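Local coordinates for protein putative mandelate racemase (Bordetella bronchiseptica, PDB 3OZY) that is of unknown function but, as a magnesium-binding member of the enolase superfamily, probably acts on sugar diacids or related carboxylates, at residues R140-I146 / F167-K173; L150-A155 / A182-R186. All blocks are in the same frame, centred on the assembly; numbering follows the deposited sequence. Where two conformers were deposited one is given.

Contact 1: R140-I146 / F167-K173; sequences RAYASSI and FTAAKLK. With ACY (acetic acid), chain I.
The Lys171 and Tyr142 side chains cross obliquely, with Lys171 CB 3.7 Å from Tyr142 CE1. A bend at chi3 (82°) turns the ammonium to the phenol, and NZ donates to Tyr142 OH at 2.9 Å. Glu227 and Glu329 also pair with that ammonium by salt bridges. Ser145, which follows a cis peptide bond, sets OG 3.3 Å from Lys171 CE.

Away from this polar side, the methyl of Ala143 sits squarely over one face of the Phe167 ring, 3.8 Å from its centroid, in a CH-pi contact. Ile146 CG2 touches Leu172 CD1 at 3.7 Å.

At the start of the strands, Arg140 reaches out extended. Its NE-H meets Thr168 OG1 in the guanidinium plane at 2.6 Å and nearly straight (168°), while NH2 adds weak bonds. A water bridges Ala141 O and Thr168 N.

Backbone bonds of the parallel pairing, such as Lys173 N to Ile146 O at 2.8 Å, join these first two strands of the barrel sheet. Lys173 NZ hydrogen-bonds to a bound acetic acid, probably from the crystallisation liquor, and to Asp201 and Asn203. Both lysines thus bond to magnesium ligands, Lys171 to Glu227 and Lys173 to Asp201, so this strand pair borders the metal site.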
loop_
_atom_site.group_PDB
_atom_site.type_symbol
_atom_site.label_atom_id
_atom_site.label_comp_id
_atom_site.label_asym_id
_atom_site.label_seq_id
_atom_site.Cartn_x
_atom_site.Cartn_y
_atom_site.Cartn_z
ATOM N N ARG A 140 18.140 24.192 9.554
ATOM C CA ARG A 140 19.244 23.816 8.674
ATOM C C ARG A 140 18.774 22.920 7.528
ATOM O O ARG A 140 18.149 21.874 7.764
ATOM C CB ARG A 140 20.340 23.108 9.464
ATOM C CG ARG A 140 21.534 22.752 8.605
ATOM C CD ARG A 140 22.362 21.680 9.259
ATOM N NE ARG A 140 23.710 21.640 8.710
ATOM C CZ ARG A 140 24.671 20.871 9.190
ATOM N NH1 ARG A 140 24.417 20.083 10.229
ATOM N NH2 ARG A 140 25.882 20.890 8.643
ATOM N N ALA A 141 19.069 23.338 6.299
ATOM C CA ALA A 141 18.637 22.623 5.097
ATOM C C ALA A 141 19.788 21.885 4.428
ATOM O O ALA A 141 20.969 22.202 4.641
ATOM C CB ALA A 141 18.000 23.588 4.098
ATOM N N TYR A 142 19.450 20.897 3.614
ATOM C CA TYR A 142 20.435 20.255 2.770
ATOM C C TYR A 142 19.973 20.264 1.329
ATOM O O TYR A 142 18.774 20.207 1.050
ATOM C CB TYR A 142 20.756 18.834 3.240
ATOM C CG TYR A 142 19.720 17.742 2.994
ATOM C CD1 TYR A 142 19.671 17.058 1.779
ATOM C CD2 TYR A 142 18.856 17.329 4.012
ATOM C CE1 TYR A 142 18.772 16.016 1.573
ATOM C CE2 TYR A 142 17.945 16.299 3.810
ATOM C CZ TYR A 142 17.909 15.644 2.593
ATOM O OH TYR A 142 17.023 14.595 2.371
ATOM N N ALA A 143 20.938 20.314 0.416
ATOM C CA ALA A 143 20.656 20.354 -1.011
ATOM C C ALA A 143 20.380 18.942 -1.505
ATOM O O ALA A 143 21.242 18.064 -1.413
ATOM C CB ALA A 143 21.843 20.966 -1.766
ATOM N N SER A 144 19.182 18.739 -2.045
ATOM C CA SER A 144 18.743 17.429 -2.487
ATOM C C SER A 144 18.518 17.450 -4.004
ATOM O O SER A 144 17.610 18.143 -4.455
ATOM C CB SER A 144 17.431 17.098 -1.767
ATOM O OG SER A 144 16.974 15.802 -2.101
ATOM N N SER A 145 19.315 16.742 -4.813
ATOM C CA SER A 145 20.515 15.983 -4.460
ATOM C C SER A 145 21.451 16.061 -5.662
ATOM O O SER A 145 21.072 16.562 -6.720
ATOM C CB SER A 145 20.186 14.501 -4.254
ATOM O OG SER A 145 19.410 14.283 -3.089
ATOM N N ILE A 146 22.661 15.546 -5.485
ATOM C CA ILE A 146 23.614 15.294 -6.563
ATOM C C ILE A 146 23.288 13.890 -7.068
ATOM O O ILE A 146 23.293 12.930 -6.286
ATOM C CB ILE A 146 25.050 15.367 -6.025
ATOM C CG1 ILE A 146 25.316 16.774 -5.482
ATOM C CG2 ILE A 146 26.057 14.982 -7.109
ATOM C CD1 ILE A 146 26.575 16.905 -4.647
ATOM N N PHE A 167 24.387 26.272 1.344
ATOM C CA PHE A 167 24.064 25.006 2.005
ATOM C C PHE A 167 25.235 24.491 2.845
ATOM O O PHE A 167 26.392 24.574 2.426
ATOM C CB PHE A 167 23.670 23.944 0.980
ATOM C CG PHE A 167 22.305 24.144 0.381
ATOM C CD1 PHE A 167 21.167 23.727 1.064
ATOM C CD2 PHE A 167 22.153 24.726 -0.868
ATOM C CE1 PHE A 167 19.905 23.899 0.523
ATOM C CE2 PHE A 167 20.888 24.891 -1.422
ATOM C CZ PHE A 167 19.764 24.481 -0.718
ATOM N N THR A 168 24.930 23.939 4.018
ATOM C CA THR A 168 25.935 23.353 4.898
ATOM C C THR A 168 25.879 21.826 4.853
ATOM O O THR A 168 26.552 21.146 5.625
ATOM C CB THR A 168 25.740 23.806 6.362
ATOM O OG1 THR A 168 24.487 23.320 6.861
ATOM C CG2 THR A 168 25.778 25.330 6.463
ATOM N N ALA A 169 25.071 21.299 3.936
ATOM C CA ALA A 169 24.823 19.866 3.831
ATOM C C ALA A 169 24.234 19.577 2.458
ATOM O O ALA A 169 23.558 20.427 1.873
ATOM C CB ALA A 169 23.842 19.421 4.922
ATOM N N ALA A 170 24.481 18.378 1.939
ATOM C CA ALA A 170 23.929 17.982 0.649
ATOM C C ALA A 170 23.904 16.465 0.568
ATOM O O ALA A 170 24.591 15.786 1.333
ATOM C CB ALA A 170 24.758 18.561 -0.496
ATOM N N LYS A 171 23.119 15.950 -0.368
ATOM C CA LYS A 171 22.915 14.514 -0.518
ATOM C C LYS A 171 23.358 14.020 -1.893
ATOM O O LYS A 171 23.152 14.694 -2.907
ATOM C CB LYS A 171 21.436 14.180 -0.271
ATOM C CG LYS A 171 21.103 12.680 -0.198
ATOM C CD LYS A 171 19.796 12.416 0.541
ATOM C CE LYS A 171 18.588 12.608 -0.351
ATOM N NZ LYS A 171 17.331 12.434 0.446
ATOM N N LEU A 172 23.961 12.834 -1.910
ATOM C CA LEU A 172 24.407 12.150 -3.119
ATOM C C LEU A 172 23.592 10.889 -3.370
ATOM O O LEU A 172 23.420 10.063 -2.465
ATOM C CB LEU A 172 25.876 11.744 -2.972
ATOM C CG LEU A 172 26.456 10.909 -4.118
ATOM C CD1 LEU A 172 26.616 11.775 -5.377
ATOM C CD2 LEU A 172 27.796 10.288 -3.714
ATOM N N LYS A 173 23.089 10.732 -4.587
ATOM C CA LYS A 173 22.445 9.488 -4.988
ATOM C C LYS A 173 23.481 8.441 -5.375
ATOM O O LYS A 173 24.437 8.737 -6.103
ATOM C CB LYS A 173 21.521 9.747 -6.174
ATOM C CG LYS A 173 20.413 10.738 -5.895
ATOM C CD LYS A 173 19.405 10.145 -4.913
ATOM C CE LYS A 173 18.168 11.011 -4.809
ATOM N NZ LYS A 173 17.070 10.309 -4.080
HETATM C C ACY I . 14.368 10.583 -6.422
HETATM O O ACY I . 15.292 9.801 -6.133
HETATM O OXT ACY I . 14.553 11.771 -6.761
HETATM C CH3 ACY I . 12.952 10.086 -6.383
HETATM O O HOH W 1 22.403 24.318 5.322
#

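Contact 2: L150-A155 / A182-R186; sequences LTPDQA and AANLR
Pro152 and Asn184 meet almost at a right angle, with van der Waals contacts carrying most of the join. The Asn184 amide oxygen lies against Pro152, with OD1 3.1 Å from its CA. It is also close to Pro152 N, but that nitrogen has no hydrogen to give. The proline ring reaches the other helix with its CG, which lies 3.7 Å from the Ala183 CB methyl. Pro152 CB rests near the Ala183 carbonyl oxygen. On the inner side the Ala155 methyl packs on the Asn184 side chain, CB to CB at 3.9 Å. Ala155 also touches Met188, one turn further along the second helix.

These are neighbouring outer helices of the beta-alpha barrel, 152-164 and 178-192. The contact sets the first turn of one against the second and third turns of the other.

The polar link between the segments goes through water. One water donates both to Leu150 O and to Asn184 OD1, the latter at 2.7 Å. Asn184 CG lies beside its own backbone N (chi1 -70°), and this directs the amide to the start of helix 152-164.

Within 150-155, Thr151 and Gln154 form a capping box. Gln154 N donates to Thr151 OG1 at 3.2 Å. In return, Thr151 N donates to Gln154 OE1 at 3.0 Å, approaching from above the amide plane, with an N-H...O angle of 172°.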
loop_
_atom_site.group_PDB
_atom_site.type_symbol
_atom_site.label_atom_id
_atom_site.label_comp_id
_atom_site.label_asym_id
_atom_site.label_seq_id
_atom_site.Cartn_x
_atom_site.Cartn_y
_atom_site.Cartn_z
ATOM N N LEU A 150 27.655 11.225 -12.896
ATOM C CA LEU A 150 28.743 12.183 -12.714
ATOM C C LEU A 150 30.066 11.477 -12.476
ATOM O O LEU A 150 30.102 10.373 -11.931
ATOM C CB LEU A 150 28.461 13.085 -11.512
ATOM C CG LEU A 150 27.176 13.909 -11.561
ATOM C CD1 LEU A 150 27.082 14.763 -10.325
ATOM C CD2 LEU A 150 27.128 14.791 -12.802
ATOM N N THR A 151 31.159 12.124 -12.867
ATOM C CA THR A 151 32.498 11.692 -12.475
ATOM C C THR A 151 32.793 12.210 -11.068
ATOM O O THR A 151 32.082 13.069 -10.562
ATOM C CB THR A 151 33.550 12.295 -13.395
ATOM O OG1 THR A 151 33.531 13.717 -13.237
ATOM C CG2 THR A 151 33.274 11.926 -14.845
ATOM N N PRO A 152 33.872 11.724 -10.440
ATOM C CA PRO A 152 34.160 12.231 -9.091
ATOM C C PRO A 152 34.414 13.742 -9.039
ATOM O O PRO A 152 33.918 14.426 -8.140
ATOM C CB PRO A 152 35.398 11.426 -8.669
ATOM C CG PRO A 152 35.260 10.129 -9.443
ATOM C CD PRO A 152 34.689 10.546 -10.785
ATOM N N ASP A 153 35.184 14.271 -9.989
ATOM C CA ASP A 153 35.436 15.709 -9.999
ATOM C C ASP A 153 34.150 16.496 -10.184
ATOM O O ASP A 153 33.986 17.562 -9.603
ATOM C CB ASP A 153 36.431 16.097 -11.098
ATOM C CG ASP A 153 37.853 15.678 -10.778
ATOM O OD1 ASP A 153 38.161 15.437 -9.588
ATOM O OD2 ASP A 153 38.663 15.600 -11.727
ATOM N N GLN A 154 33.251 15.975 -11.014
ATOM C CA GLN A 154 31.970 16.637 -11.251
ATOM C C GLN A 154 31.077 16.609 -10.011
ATOM O O GLN A 154 30.408 17.588 -9.704
ATOM C CB GLN A 154 31.251 15.997 -12.437
ATOM C CG GLN A 154 31.971 16.233 -13.759
ATOM C CD GLN A 154 31.514 15.291 -14.839
ATOM O OE1 GLN A 154 30.584 14.509 -14.648
ATOM N NE2 GLN A 154 32.167 15.355 -16.003
ATOM N N ALA A 155 31.067 15.483 -9.305
ATOM C CA ALA A 155 30.299 15.380 -8.065
ATOM C C ALA A 155 30.839 16.375 -7.041
ATOM O O ALA A 155 30.082 17.067 -6.360
ATOM C CB ALA A 155 30.341 13.950 -7.519
ATOM N N ALA A 182 31.715 5.397 -4.489
ATOM C CA ALA A 182 32.783 5.589 -3.516
ATOM C C ALA A 182 33.766 6.654 -3.972
ATOM O O ALA A 182 34.195 7.496 -3.188
ATOM C CB ALA A 182 33.515 4.272 -3.242
ATOM N N ALA A 183 34.129 6.617 -5.250
ATOM C CA ALA A 183 35.078 7.595 -5.766
ATOM C C ALA A 183 34.482 9.000 -5.697
ATOM O O ALA A 183 35.170 9.958 -5.358
ATOM C CB ALA A 183 35.489 7.246 -7.190
ATOM N N ASN A 184 33.191 9.115 -6.003
ATOM C CA ASN A 184 32.502 10.397 -5.914
ATOM C C ASN A 184 32.532 10.943 -4.492
ATOM O O ASN A 184 32.848 12.109 -4.256
ATOM C CB ASN A 184 31.054 10.267 -6.385
ATOM C CG ASN A 184 30.943 10.041 -7.869
ATOM O OD1 ASN A 184 31.938 10.056 -8.591
ATOM N ND2 ASN A 184 29.713 9.847 -8.342
ATOM N N LEU A 185 32.191 10.089 -3.530
ATOM C CA LEU A 185 32.181 10.495 -2.126
ATOM C C LEU A 185 33.553 10.925 -1.640
ATOM O O LEU A 185 33.688 11.924 -0.934
ATOM C CB LEU A 185 31.675 9.361 -1.239
ATOM C CG LEU A 185 30.171 9.148 -1.203
ATOM C CD1 LEU A 185 29.880 7.848 -0.484
ATOM C CD2 LEU A 185 29.473 10.319 -0.519
ATOM N N ARG A 186 34.576 10.161 -2.005
ATOM C CA ARG A 186 35.924 10.512 -1.587
ATOM C C ARG A 186 36.321 11.881 -2.149
ATOM O O ARG A 186 36.898 12.698 -1.446
ATOM C CB ARG A 186 36.940 9.430 -1.973
ATOM C CG ARG A 186 36.752 8.123 -1.207
ATOM C CD ARG A 186 37.910 7.172 -1.442
ATOM N NE ARG A 186 37.547 5.781 -1.182
ATOM C CZ ARG A 186 37.214 4.915 -2.137
ATOM N NH1 ARG A 186 37.197 5.300 -3.409
ATOM N NH2 ARG A 186 36.896 3.669 -1.825
HETATM O O HOH W 2 31.772 8.462 -10.770
#

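How the contacts relate
Contact 1 and contact 2 belong to the same side of the beta-alpha barrel, their centres about 15 Å apart. Along the chain their segments alternate: strand 139-146, helix 152-164, strand 169-173, helix 178-192. The first three form a beta-alpha-beta unit. Contact 1 joins its parallel strands in the inner sheet, and contact 2 joins the two helices outside. The layers touch directly. Leu172 CD2 lies 3.6 Å from Leu185 CD2, and Ile146 CD1 packs near Ala155 O. Contact 1 reaches the metal site: the side chain of Lys171 lies about 4 Å from a bound magnesium ion. Contact 2 is peripheral, its centre about 25 Å from the centre of the chain, where it packs two outer helices.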